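3-oxoacyl-[acyl-carrier-protein] synthase 3 (Pseudomonas aeruginosa, PDB 2X3E) probably catalyses the first condensation of fatty acid synthesis, joining an acetyl group from acetyl-CoA to malonyl-ACP with loss of carbon dioxide. Local coordinates at residues A63-A68 and A163-A168; V73-L78 and D132-V137; A252-L257 and S273-V278. The protein carries 1 engineered substitution. All coordinates share one frame; numbering follows the deposited sequence.

Contact 1 of 3, residues A63-A68 and A163-A168; sequences AALASA and AVVLRA
The carbonyl oxygen Ala64 O is met from two directions: it accepts the helical hydrogen bond of Ala68 N at 3.0 Å, and the methyl Val165 CG2 presses against it at 3.5 Å. The bond is an ordinary i to i+4 helical one; the methyl comes from strand 163-168. With CG1 anti to the backbone N (chi1 173°), CG2 lies beside the valine's backbone N and against Ala64 O. One turn on, Ala68 CB faces the fork of the valine, 3.8 Å from Val165 CB and about equally near both methyls. Ala64 CB, in turn, settles on the strand residue two places earlier, 3.9 Å from Ala163 CB. Leu65 points its first side-chain bond elsewhere, yet Leu65 CD2 reaches round to Val165 CG2 at 4.3 Å.

Helix and strand axes approach to 7.5 Å and cross at -43°. Leu135 of the neighbouring strand touches Ala64, Leu65 and Val165, so the helix straddles two strands of the sheet, while Val164 and Leu166 turn to the other face and meet helix 114-127. The contact is a worked case of small-residue packing: apart from methyls resting on backbone atoms (Val165 CG2 on Ala64 O, Ala64 CB on Ala163 O), the meeting groups are carbon, and cohesion probably rests chiefly on dispersion and the exclusion of water.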
ATOM      1  N   ALA A  63      -8.023 -11.499  17.114  1.00 16.12           N
ATOM      2  CA  ALA A  63      -9.050 -10.984  18.025  1.00 16.09           C
ATOM      3  C   ALA A  63     -10.228 -10.386  17.254  1.00 15.64           C
ATOM      4  O   ALA A  63     -11.387 -10.565  17.642  1.00 15.79           O
ATOM      5  CB  ALA A  63      -8.457  -9.939  18.981  1.00 16.05           C
ATOM      6  N   ALA A  64      -9.929  -9.693  16.160  1.00 14.80           N
ATOM      7  CA  ALA A  64     -10.966  -9.089  15.314  1.00 14.46           C
ATOM      8  C   ALA A  64     -11.864 -10.144  14.664  1.00 14.74           C
ATOM      9  O   ALA A  64     -13.069  -9.936  14.547  1.00 14.43           O
ATOM     10  CB  ALA A  64     -10.337  -8.194  14.257  1.00 14.05           C
ATOM     11  N   LEU A  65     -11.275 -11.264  14.245  1.00 14.55           N
ATOM     12  CA  LEU A  65     -12.032 -12.364  13.642  1.00 14.93           C
ATOM     13  C   LEU A  65     -12.964 -13.018  14.658  1.00 15.74           C
ATOM     14  O   LEU A  65     -14.100 -13.363  14.330  1.00 16.81           O
ATOM     15  CB  LEU A  65     -11.085 -13.420  13.056  1.00 15.00           C
ATOM     16  CG  LEU A  65     -10.328 -13.025  11.791  1.00 13.56           C
ATOM     17  CD1 LEU A  65      -9.220 -14.026  11.518  1.00 14.76           C
ATOM     18  CD2 LEU A  65     -11.267 -12.911  10.591  1.00 14.29           C
ATOM     19  N   ALA A  66     -12.471 -13.196  15.884  1.00 16.01           N
ATOM     20  CA  ALA A  66     -13.283 -13.707  16.986  1.00 16.59           C
ATOM     21  C   ALA A  66     -14.457 -12.776  17.258  1.00 16.95           C
ATOM     22  O   ALA A  66     -15.584 -13.233  17.406  1.00 17.84           O
ATOM     23  CB  ALA A  66     -12.431 -13.884  18.253  1.00 16.75           C
ATOM     24  N   SER A  67     -14.187 -11.471  17.306  1.00 16.59           N
ATOM     25  CA  SER A  67     -15.229 -10.448  17.493  1.00 16.88           C
ATOM     26  C   SER A  67     -16.325 -10.522  16.415  1.00 17.14           C
ATOM     27  O   SER A  67     -17.513 -10.443  16.721  1.00 17.69           O
ATOM     28  CB  SER A  67     -14.584  -9.054  17.488  1.00 16.26           C
ATOM     29  OG  SER A  67     -15.550  -8.016  17.504  1.00 16.35           O
ATOM     30  N   ALA A  68     -15.916 -10.683  15.159  1.00 16.94           N
ATOM     31  CA  ALA A  68     -16.857 -10.766  14.032  1.00 17.51           C
ATOM     32  C   ALA A  68     -17.596 -12.111  13.944  1.00 18.88           C
ATOM     33  O   ALA A  68     -18.596 -12.230  13.225  1.00 19.11           O
ATOM     34  CB  ALA A  68     -16.127 -10.495  12.732  1.00 16.54           C
ATOM     35  N   ALA A 163      -7.448  -3.711  14.537  1.00 14.97           N
ATOM     36  CA  ALA A 163      -8.012  -4.340  13.352  1.00 14.66           C
ATOM     37  C   ALA A 163      -9.532  -4.322  13.366  1.00 14.62           C
ATOM     38  O   ALA A 163     -10.163  -4.411  14.432  1.00 14.92           O
ATOM     39  CB  ALA A 163      -7.517  -5.767  13.245  1.00 14.59           C
ATOM     40  N   VAL A 164     -10.105  -4.188  12.174  1.00 14.80           N
ATOM     41  CA  VAL A 164     -11.533  -4.344  11.971  1.00 14.81           C
ATOM     42  C   VAL A 164     -11.798  -5.376  10.882  1.00 14.75           C
ATOM     43  O   VAL A 164     -10.973  -5.583   9.983  1.00 14.34           O
ATOM     44  CB  VAL A 164     -12.228  -3.010  11.581  1.00 15.10           C
ATOM     45  CG1 VAL A 164     -12.217  -2.047  12.737  1.00 14.99           C
ATOM     46  CG2 VAL A 164     -11.576  -2.384  10.340  1.00 15.00           C
ATOM     47  N   VAL A 165     -12.952  -6.029  10.997  1.00 15.16           N
ATOM     48  CA  VAL A 165     -13.489  -6.892   9.951  1.00 15.33           C
ATOM     49  C   VAL A 165     -14.604  -6.119   9.248  1.00 15.76           C
ATOM     50  O   VAL A 165     -15.459  -5.515   9.910  1.00 15.39           O
ATOM     51  CB  VAL A 165     -14.059  -8.200  10.530  1.00 15.88           C
ATOM     52  CG1 VAL A 165     -14.783  -9.016   9.450  1.00 15.38           C
ATOM     53  CG2 VAL A 165     -12.946  -9.024  11.185  1.00 16.05           C
ATOM     54  N   LEU A 166     -14.559  -6.115   7.916  1.00 16.01           N
ATOM     55  CA  LEU A 166     -15.606  -5.531   7.082  1.00 16.94           C
ATOM     56  C   LEU A 166     -16.278  -6.644   6.293  1.00 16.75           C
ATOM     57  O   LEU A 166     -15.623  -7.607   5.893  1.00 17.07           O
ATOM     58  CB  LEU A 166     -15.020  -4.517   6.100  1.00 17.15           C
ATOM     59  CG  LEU A 166     -14.336  -3.276   6.663  1.00 18.87           C
ATOM     60  CD1 LEU A 166     -13.540  -2.577   5.569  1.00 20.20           C
ATOM     61  CD2 LEU A 166     -15.357  -2.329   7.269  1.00 19.93           C
ATOM     62  N   ARG A 167     -17.584  -6.525   6.084  1.00 17.00           N
ATOM     63  CA  ARG A 167     -18.323  -7.473   5.245  1.00 17.34           C
ATOM     64  C   ARG A 167     -19.209  -6.734   4.258  1.00 17.33           C
ATOM     65  O   ARG A 167     -19.579  -5.588   4.486  1.00 17.13           O
ATOM     66  CB  ARG A 167     -19.192  -8.401   6.104  1.00 18.14           C
ATOM     67  CG  ARG A 167     -20.326  -7.703   6.854  1.00 18.80           C
ATOM     68  CD  ARG A 167     -21.322  -8.712   7.416  1.00 19.98           C
ATOM     69  NE  ARG A 167     -22.318  -8.099   8.293  1.00 21.23           N
ATOM     70  CZ  ARG A 167     -23.362  -7.375   7.892  1.00 22.16           C
ATOM     71  NH1 ARG A 167     -23.575  -7.123   6.601  1.00 22.24           N
ATOM     72  NH2 ARG A 167     -24.198  -6.886   8.800  1.00 22.92           N
ATOM     73  N   ALA A 168     -19.561  -7.404   3.167  1.00 17.77           N
ATOM     74  CA  ALA A 168     -20.581  -6.895   2.265  1.00 18.48           C
ATOM     75  C   ALA A 168     -21.904  -6.756   3.016  1.00 19.44           C
ATOM     76  O   ALA A 168     -22.267  -7.613   3.828  1.00 19.62           O
ATOM     77  CB  ALA A 168     -20.750  -7.828   1.058  1.00 18.77           C
TER

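Contact 2 of 3, residues V73-L78 and D132-V137; sequences VDAVVL and DSALLV
Val77 and Leu135 lie at the middle of a parallel strand pair whose backbone bonds alternate from one strand to the other. Leu135 N gives to Ala75 O, Val77 N to Leu135 O and Val137 N to Val77 O, each 2.9 Å long and close to straight. Alongside these bonds, CA-H groups such as that of Leu78 approach the carbonyl oxygens, here Val137 O at 3.3 Å.

Polar groups of side chain and backbone close the end where the strands begin. The carboxylate of Asp74 accepts the backbone Asp132 N through the anti lone pair of OD2, in a bond 2.9 Å long with an N-H...O angle of 162°. Asp74 N in turn reaches Ser133 O at 3.1 Å, from above the plane of that carbonyl, and more weakly Ser133 OG. The two aspartates bring OD2 atoms within 4.2 Å of each other, a proximity that the salt bridge from Asp132 to Arg4 may partly offset.

Apolar contacts divide between the two faces. On one, Val73 CG2 meets Leu135 CD1 at 4.0 Å with the side chains nearly perpendicular, and farther along Leu78 lies alongside Val137, with Leu78 CD2 3.7 Å from Val137 CB. On the other, with CG anti to the backbone N (chi1 171°), Leu136 swings CD1 toward strand 75-78, over Val77 O and 4.1 Å from Val77 CG1. Helix 53-68 covers the first face and helix 114-127 the second, the helix-sheet-helix layering found in each half of the thiolase fold.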
ATOM      1  N   VAL A  73     -11.862 -14.586   5.952  1.00 16.77           N
ATOM      2  CA  VAL A  73     -12.179 -13.404   5.152  1.00 16.42           C
ATOM      3  C   VAL A  73     -11.445 -13.518   3.809  1.00 16.22           C
ATOM      4  O   VAL A  73     -10.496 -14.302   3.682  1.00 16.08           O
ATOM      5  CB  VAL A  73     -11.802 -12.084   5.878  1.00 16.01           C
ATOM      6  CG1 VAL A  73     -12.640 -11.922   7.158  1.00 16.32           C
ATOM      7  CG2 VAL A  73     -10.305 -12.025   6.198  1.00 15.64           C
ATOM      8  N   ASP A  74     -11.877 -12.744   2.815  1.00 15.91           N
ATOM      9  CA  ASP A  74     -11.317 -12.859   1.455  1.00 16.34           C
ATOM     10  C   ASP A  74     -10.026 -12.072   1.281  1.00 15.38           C
ATOM     11  O   ASP A  74      -9.242 -12.359   0.374  1.00 14.70           O
ATOM     12  CB  ASP A  74     -12.333 -12.384   0.408  1.00 17.03           C
ATOM     13  CG  ASP A  74     -13.512 -13.316   0.258  1.00 18.68           C
ATOM     14  OD1 ASP A  74     -13.319 -14.550   0.307  1.00 19.93           O
ATOM     15  OD2 ASP A  74     -14.644 -12.816   0.069  1.00 19.84           O
ATOM     16  N   ALA A  75      -9.816 -11.080   2.147  1.00 14.52           N
ATOM     17  CA  ALA A  75      -8.751 -10.104   1.984  1.00 14.21           C
ATOM     18  C   ALA A  75      -8.154  -9.696   3.334  1.00 13.54           C
ATOM     19  O   ALA A  75      -8.870  -9.603   4.339  1.00 13.03           O
ATOM     20  CB  ALA A  75      -9.283  -8.867   1.251  1.00 14.05           C
ATOM     21  N   VAL A  76      -6.842  -9.473   3.340  1.00 13.46           N
ATOM     22  CA  VAL A  76      -6.132  -8.973   4.512  1.00 13.19           C
ATOM     23  C   VAL A  76      -5.235  -7.810   4.094  1.00 13.18           C
ATOM     24  O   VAL A  76      -4.285  -7.992   3.342  1.00 13.17           O
ATOM     25  CB  VAL A  76      -5.257 -10.066   5.178  1.00 13.25           C
ATOM     26  CG1 VAL A  76      -4.532  -9.485   6.384  1.00 13.34           C
ATOM     27  CG2 VAL A  76      -6.109 -11.271   5.582  1.00 13.51           C
ATOM     28  N   VAL A  77      -5.543  -6.616   4.590  1.00 13.44           N
ATOM     29  CA  VAL A  77      -4.785  -5.416   4.241  1.00 13.58           C
ATOM     30  C   VAL A  77      -4.194  -4.791   5.500  1.00 13.82           C
ATOM     31  O   VAL A  77      -4.892  -4.638   6.499  1.00 13.97           O
ATOM     32  CB  VAL A  77      -5.670  -4.411   3.480  1.00 13.75           C
ATOM     33  CG1 VAL A  77      -4.947  -3.069   3.287  1.00 14.54           C
ATOM     34  CG2 VAL A  77      -6.085  -5.004   2.135  1.00 13.76           C
ATOM     35  N   LEU A  78      -2.891  -4.491   5.462  1.00 13.91           N
ATOM     36  CA  LEU A  78      -2.235  -3.770   6.544  1.00 14.04           C
ATOM     37  C   LEU A  78      -1.951  -2.346   6.108  1.00 14.32           C
ATOM     38  O   LEU A  78      -1.309  -2.117   5.070  1.00 14.80           O
ATOM     39  CB  LEU A  78      -0.913  -4.418   6.966  1.00 14.35           C
ATOM     40  CG  LEU A  78      -0.810  -5.889   7.388  1.00 16.09           C
ATOM     41  CD1 LEU A  78       0.356  -6.066   8.368  1.00 15.50           C
ATOM     42  CD2 LEU A  78      -2.106  -6.488   7.945  1.00 15.22           C
ATOM     43  N   ASP A 132     -15.858 -10.276  -0.457  1.00 17.60           N
ATOM     44  CA  ASP A 132     -17.114 -10.227   0.301  1.00 17.87           C
ATOM     45  C   ASP A 132     -16.869  -9.964   1.787  1.00 17.37           C
ATOM     46  O   ASP A 132     -17.803  -9.690   2.531  1.00 17.28           O
ATOM     47  CB  ASP A 132     -17.904 -11.524   0.126  1.00 18.57           C
ATOM     48  CG  ASP A 132     -18.313 -11.778  -1.322  1.00 20.63           C
ATOM     49  OD1 ASP A 132     -18.506 -10.809  -2.093  1.00 21.41           O
ATOM     50  OD2 ASP A 132     -18.451 -12.959  -1.686  1.00 22.61           O
ATOM     51  N   SER A 133     -15.608 -10.043   2.205  1.00 16.75           N
ATOM     52  CA  SER A 133     -15.206  -9.741   3.575  1.00 16.39           C
ATOM     53  C   SER A 133     -13.711  -9.448   3.612  1.00 15.80           C
ATOM     54  O   SER A 133     -12.965  -9.873   2.727  1.00 15.95           O
ATOM     55  CB  SER A 133     -15.527 -10.906   4.500  1.00 16.88           C
ATOM     56  OG  SER A 133     -14.858 -12.078   4.069  1.00 16.85           O
ATOM     57  N   ALA A 134     -13.280  -8.728   4.638  1.00 15.02           N
ATOM     58  CA  ALA A 134     -11.893  -8.292   4.726  1.00 14.62           C
ATOM     59  C   ALA A 134     -11.488  -7.952   6.141  1.00 13.98           C
ATOM     60  O   ALA A 134     -12.301  -7.489   6.944  1.00 13.54           O
ATOM     61  CB  ALA A 134     -11.670  -7.079   3.845  1.00 14.33           C
ATOM     62  N   LEU A 135     -10.209  -8.180   6.418  1.00 13.71           N
ATOM     63  CA  LEU A 135      -9.540  -7.620   7.574  1.00 13.51           C
ATOM     64  C   LEU A 135      -8.760  -6.386   7.138  1.00 13.20           C
ATOM     65  O   LEU A 135      -8.033  -6.419   6.136  1.00 13.58           O
ATOM     66  CB  LEU A 135      -8.565  -8.639   8.182  1.00 13.35           C
ATOM     67  CG  LEU A 135      -9.133  -9.591   9.234  1.00 13.82           C
ATOM     68  CD1 LEU A 135      -8.253 -10.829   9.383  1.00 14.21           C
ATOM     69  CD2 LEU A 135      -9.266  -8.867  10.587  1.00 12.57           C
ATOM     70  N   LEU A 136      -8.915  -5.302   7.890  1.00 12.86           N
ATOM     71  CA  LEU A 136      -8.029  -4.146   7.790  1.00 12.38           C
ATOM     72  C   LEU A 136      -7.323  -3.998   9.129  1.00 12.71           C
ATOM     73  O   LEU A 136      -7.978  -3.890  10.165  1.00 12.13           O
ATOM     74  CB  LEU A 136      -8.808  -2.871   7.480  1.00 12.56           C
ATOM     75  CG  LEU A 136      -7.992  -1.573   7.564  1.00 12.58           C
ATOM     76  CD1 LEU A 136      -6.903  -1.567   6.503  1.00 11.49           C
ATOM     77  CD2 LEU A 136      -8.918  -0.363   7.420  1.00 13.32           C
ATOM     78  N   VAL A 137      -5.992  -4.007   9.107  1.00 12.61           N
ATOM     79  CA  VAL A 137      -5.205  -3.811  10.318  1.00 12.85           C
ATOM     80  C   VAL A 137      -4.391  -2.533  10.199  1.00 13.02           C
ATOM     81  O   VAL A 137      -3.562  -2.406   9.296  1.00 13.37           O
ATOM     82  CB  VAL A 137      -4.221  -4.974  10.575  1.00 12.96           C
ATOM     83  CG1 VAL A 137      -3.510  -4.788  11.927  1.00 12.82           C
ATOM     84  CG2 VAL A 137      -4.936  -6.324  10.517  1.00 12.80           C
TER
HETATM   85  O   HOH W   1     -16.135 -13.655   2.723  1.00 12.61           O

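Contact 3 of 3, residues A252-L257 and S273-V278; sequences ANTRIL and SNIAEV
The predicted ACP-binding region, residues 251-255, is flanked by Ile275, which packs its extended side chain against the backbone of Asn253, where the chain leads into helix 254-264. Ile275 CG1 runs anti to the backbone N (chi1 -163°) and the chain goes on straight, carrying the terminal methyl CD1 across to Asn253 CA, 3.4 Å away in the conformer described, and onto the carbonyl carbon that follows. The branch methyl, Ile275 CG2, serves a different pair of neighbours. It lies 3.7 Å from Thr254 OG1, whose polar need is met by Thr40 O, and 4.0 Å from Leu257 CD1. One isoleucine thus bridges the approach to the helix and its first turn, with one methyl for each.

Leu257 reaches back from that turn to the chain just ahead of Ile275. Its CD1 stands only 3.2 Å from Ser273 OG, a close carbon-oxygen approach, and 3.8 Å from Ser273 CB. The hydroxyl is directed to Gln251, whose OE1 also receives Asn274 N; one side-chain oxygen thereby ties both residues to the start of the predicted ACP-binding region. Asn274 occupies the N-cap position of the short helix 275-278, and Asn274 O accepts Val278 N at 3.2 Å and, in the conformer described, Glu277 N at 2.9 Å, closing that helix into its single turn.

The predicted active-site residues lie next to this packing: Ala252 is near His250, and Ala252 O accepts a bond from the side chain of Asn280. Around it, the Asn253 side chain touches helix 33-40, Ile256 packs on helix 215-237, and Asn274 lies against helix 285-295, so the contact occupies a junction of helices beyond the end of strand 246-249.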
ATOM      1  N   ALA A 252      -2.822  12.267  17.559  1.00 18.39           N
ATOM      2  CA  ALA A 252      -1.588  12.945  17.152  1.00 19.50           C
ATOM      3  C   ALA A 252      -0.813  13.489  18.349  1.00 21.44           C
ATOM      4  O   ALA A 252       0.410  13.345  18.427  1.00 21.70           O
ATOM      5  CB  ALA A 252      -1.902  14.062  16.167  1.00 18.93           C
ATOM      6  N   ASN A 253      -1.541  14.149  19.244  1.00 22.27           N
ATOM      7  CA  ASN A 253      -1.003  14.646  20.505  0.50 24.16           C
ATOM      8  C   ASN A 253      -2.168  14.966  21.445  1.00 24.29           C
ATOM      9  O   ASN A 253      -3.314  14.989  21.012  1.00 23.72           O
ATOM     10  CB  ASN A 253      -0.155  15.895  20.252  0.50 25.23           C
ATOM     11  CG  ASN A 253       0.959  16.053  21.256  0.50 27.49           C
ATOM     12  OD1 ASN A 253       0.965  15.398  22.295  0.50 28.50           O
ATOM     13  ND2 ASN A 253       1.914  16.925  20.952  0.50 29.57           N
ATOM     14  N   THR A 254      -1.887  15.253  22.710  1.00 26.47           N
ATOM     15  CA  THR A 254      -2.980  15.555  23.638  1.00 27.59           C
ATOM     16  C   THR A 254      -3.744  16.824  23.260  1.00 27.48           C
ATOM     17  O   THR A 254      -4.976  16.807  23.165  1.00 27.33           O
ATOM     18  CB  THR A 254      -2.487  15.650  25.078  1.00 29.37           C
ATOM     19  OG1 THR A 254      -2.097  14.346  25.521  1.00 30.63           O
ATOM     20  CG2 THR A 254      -3.594  16.178  25.990  1.00 30.85           C
ATOM     21  N   ARG A 255      -3.024  17.911  23.016  1.00 28.34           N
ATOM     22  CA  ARG A 255      -3.675  19.186  22.708  1.00 28.70           C
ATOM     23  C   ARG A 255      -4.485  19.157  21.411  1.00 26.81           C
ATOM     24  O   ARG A 255      -5.532  19.798  21.322  1.00 26.29           O
ATOM     25  CB  ARG A 255      -2.652  20.320  22.649  1.00 30.59           C
ATOM     26  CG  ARG A 255      -2.042  20.670  23.995  1.00 34.28           C
ATOM     27  CD  ARG A 255      -1.689  22.154  24.085  1.00 38.38           C
ATOM     28  NE  ARG A 255      -0.493  22.388  24.893  1.00 42.17           N
ATOM     29  CZ  ARG A 255       0.760  22.233  24.462  1.00 43.89           C
ATOM     30  NH1 ARG A 255       1.012  21.834  23.215  1.00 43.33           N
ATOM     31  NH2 ARG A 255       1.774  22.478  25.285  1.00 46.19           N
ATOM     32  N   ILE A 256      -4.010  18.406  20.419  1.00 25.41           N
ATOM     33  CA  ILE A 256      -4.648  18.392  19.099  1.00 24.32           C
ATOM     34  C   ILE A 256      -6.086  17.872  19.153  1.00 23.34           C
ATOM     35  O   ILE A 256      -6.966  18.386  18.456  1.00 22.77           O
ATOM     36  CB  ILE A 256      -3.801  17.587  18.068  1.00 23.63           C
ATOM     37  CG1 ILE A 256      -2.541  18.379  17.706  1.00 25.19           C
ATOM     38  CG2 ILE A 256      -4.597  17.291  16.801  1.00 22.21           C
ATOM     39  CD1 ILE A 256      -1.453  17.550  17.063  1.00 25.92           C
ATOM     40  N   LEU A 257      -6.332  16.881  20.005  1.00 23.24           N
ATOM     41  CA  LEU A 257      -7.641  16.231  20.068  1.00 22.71           C
ATOM     42  C   LEU A 257      -8.735  17.202  20.527  1.00 23.07           C
ATOM     43  O   LEU A 257      -9.758  17.348  19.861  1.00 22.28           O
ATOM     44  CB  LEU A 257      -7.575  14.999  20.981  1.00 23.35           C
ATOM     45  CG  LEU A 257      -6.618  13.907  20.488  1.00 23.86           C
ATOM     46  CD1 LEU A 257      -6.366  12.845  21.545  1.00 25.78           C
ATOM     47  CD2 LEU A 257      -7.165  13.277  19.251  1.00 23.81           C
ATOM     48  N   SER A 273     -10.478   9.115  23.115  1.00 20.78           N
ATOM     49  CA  SER A 273      -9.036   9.285  23.279  1.00 21.48           C
ATOM     50  C   SER A 273      -8.425   8.376  24.348  1.00 21.65           C
ATOM     51  O   SER A 273      -8.914   8.313  25.480  1.00 22.04           O
ATOM     52  CB  SER A 273      -8.724  10.738  23.625  1.00 21.97           C
ATOM     53  OG  SER A 273      -7.337  10.910  23.885  1.00 25.44           O
ATOM     54  N   ASN A 274      -7.347   7.691  23.973  1.00 21.43           N
ATOM     55  CA  ASN A 274      -6.523   6.934  24.915  1.00 21.95           C
ATOM     56  C   ASN A 274      -5.037   7.264  24.774  1.00 21.95           C
ATOM     57  O   ASN A 274      -4.183   6.489  25.197  1.00 22.40           O
ATOM     58  CB  ASN A 274      -6.747   5.428  24.731  1.00 21.98           C
ATOM     59  CG  ASN A 274      -6.341   4.933  23.351  1.00 22.29           C
ATOM     60  OD1 ASN A 274      -6.314   5.693  22.388  1.00 21.72           O
ATOM     61  ND2 ASN A 274      -6.032   3.647  23.255  1.00 24.18           N
ATOM     62  N   ILE A 275      -4.730   8.431  24.212  1.00 21.71           N
ATOM     63  CA  ILE A 275      -3.340   8.811  23.932  1.00 21.59           C
ATOM     64  C   ILE A 275      -2.469   8.850  25.195  1.00 22.35           C
ATOM     65  O   ILE A 275      -1.262   8.621  25.130  1.00 22.70           O
ATOM     66  CB  ILE A 275      -3.267  10.164  23.166  1.00 21.58           C
ATOM     67  CG1 ILE A 275      -1.891  10.334  22.512  1.00 21.81           C
ATOM     68  CG2 ILE A 275      -3.619  11.342  24.083  1.00 21.61           C
ATOM     69  CD1 ILE A 275      -1.810  11.519  21.600  1.00 22.75           C
ATOM     70  N   ALA A 276      -3.081   9.119  26.343  1.00 22.50           N
ATOM     71  CA  ALA A 276      -2.355   9.092  27.617  1.00 23.39           C
ATOM     72  C   ALA A 276      -1.790   7.709  27.966  1.00 23.61           C
ATOM     73  O   ALA A 276      -0.722   7.616  28.578  1.00 24.32           O
ATOM     74  CB  ALA A 276      -3.255   9.593  28.748  1.00 23.90           C
ATOM     75  N   GLU A 277      -2.498   6.647  27.560  1.00 23.34           N
ATOM     76  CA  GLU A 277      -2.136   5.276  27.937  0.50 23.75           C
ATOM     77  C   GLU A 277      -1.304   4.553  26.882  1.00 23.02           C
ATOM     78  O   GLU A 277      -0.559   3.638  27.211  1.00 23.54           O
ATOM     79  CB  GLU A 277      -3.389   4.447  28.238  0.50 24.04           C
ATOM     80  CG  GLU A 277      -4.211   4.958  29.411  0.50 25.72           C
ATOM     81  CD  GLU A 277      -5.257   5.965  28.984  0.50 26.55           C
ATOM     82  OE1 GLU A 277      -5.226   6.381  27.811  0.50 27.07           O
ATOM     83  OE2 GLU A 277      -6.107   6.345  29.816  0.50 28.22           O
ATOM     84  N   VAL A 278      -1.442   4.950  25.620  1.00 21.59           N
ATOM     85  CA  VAL A 278      -0.760   4.252  24.525  1.00 20.66           C
ATOM     86  C   VAL A 278       0.135   5.138  23.661  1.00 20.26           C
ATOM     87  O   VAL A 278       0.888   4.624  22.843  1.00 20.39           O
ATOM     88  CB  VAL A 278      -1.776   3.508  23.610  1.00 20.07           C
ATOM     89  CG1 VAL A 278      -2.619   2.544  24.430  1.00 19.53           C
ATOM     90  CG2 VAL A 278      -2.673   4.484  22.845  1.00 18.60           C
TER

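Contacts 1 and 2 belong to one layered unit, their centres 8 Å apart. Strands 160-169 and 133-140 are neighbours in the five-stranded sheet, and probable hydrogen bonds from Leu166 N to Ala134 O and Val164 N to Leu136 O stitch the contacts together. Helix 53-68 leads on to strand 75-79, and both segments of contact 2 fall between those of contact 1 in sequence. Contact 3 comes later, in the C-terminal part, its centre about 25 Å from that of contact 1 and 27 Å from that of contact 2. The first two thus contribute to the helix-covered sheet of one half, whereas the third lies beside predicted catalytic residues and the probable ACP-docking surface.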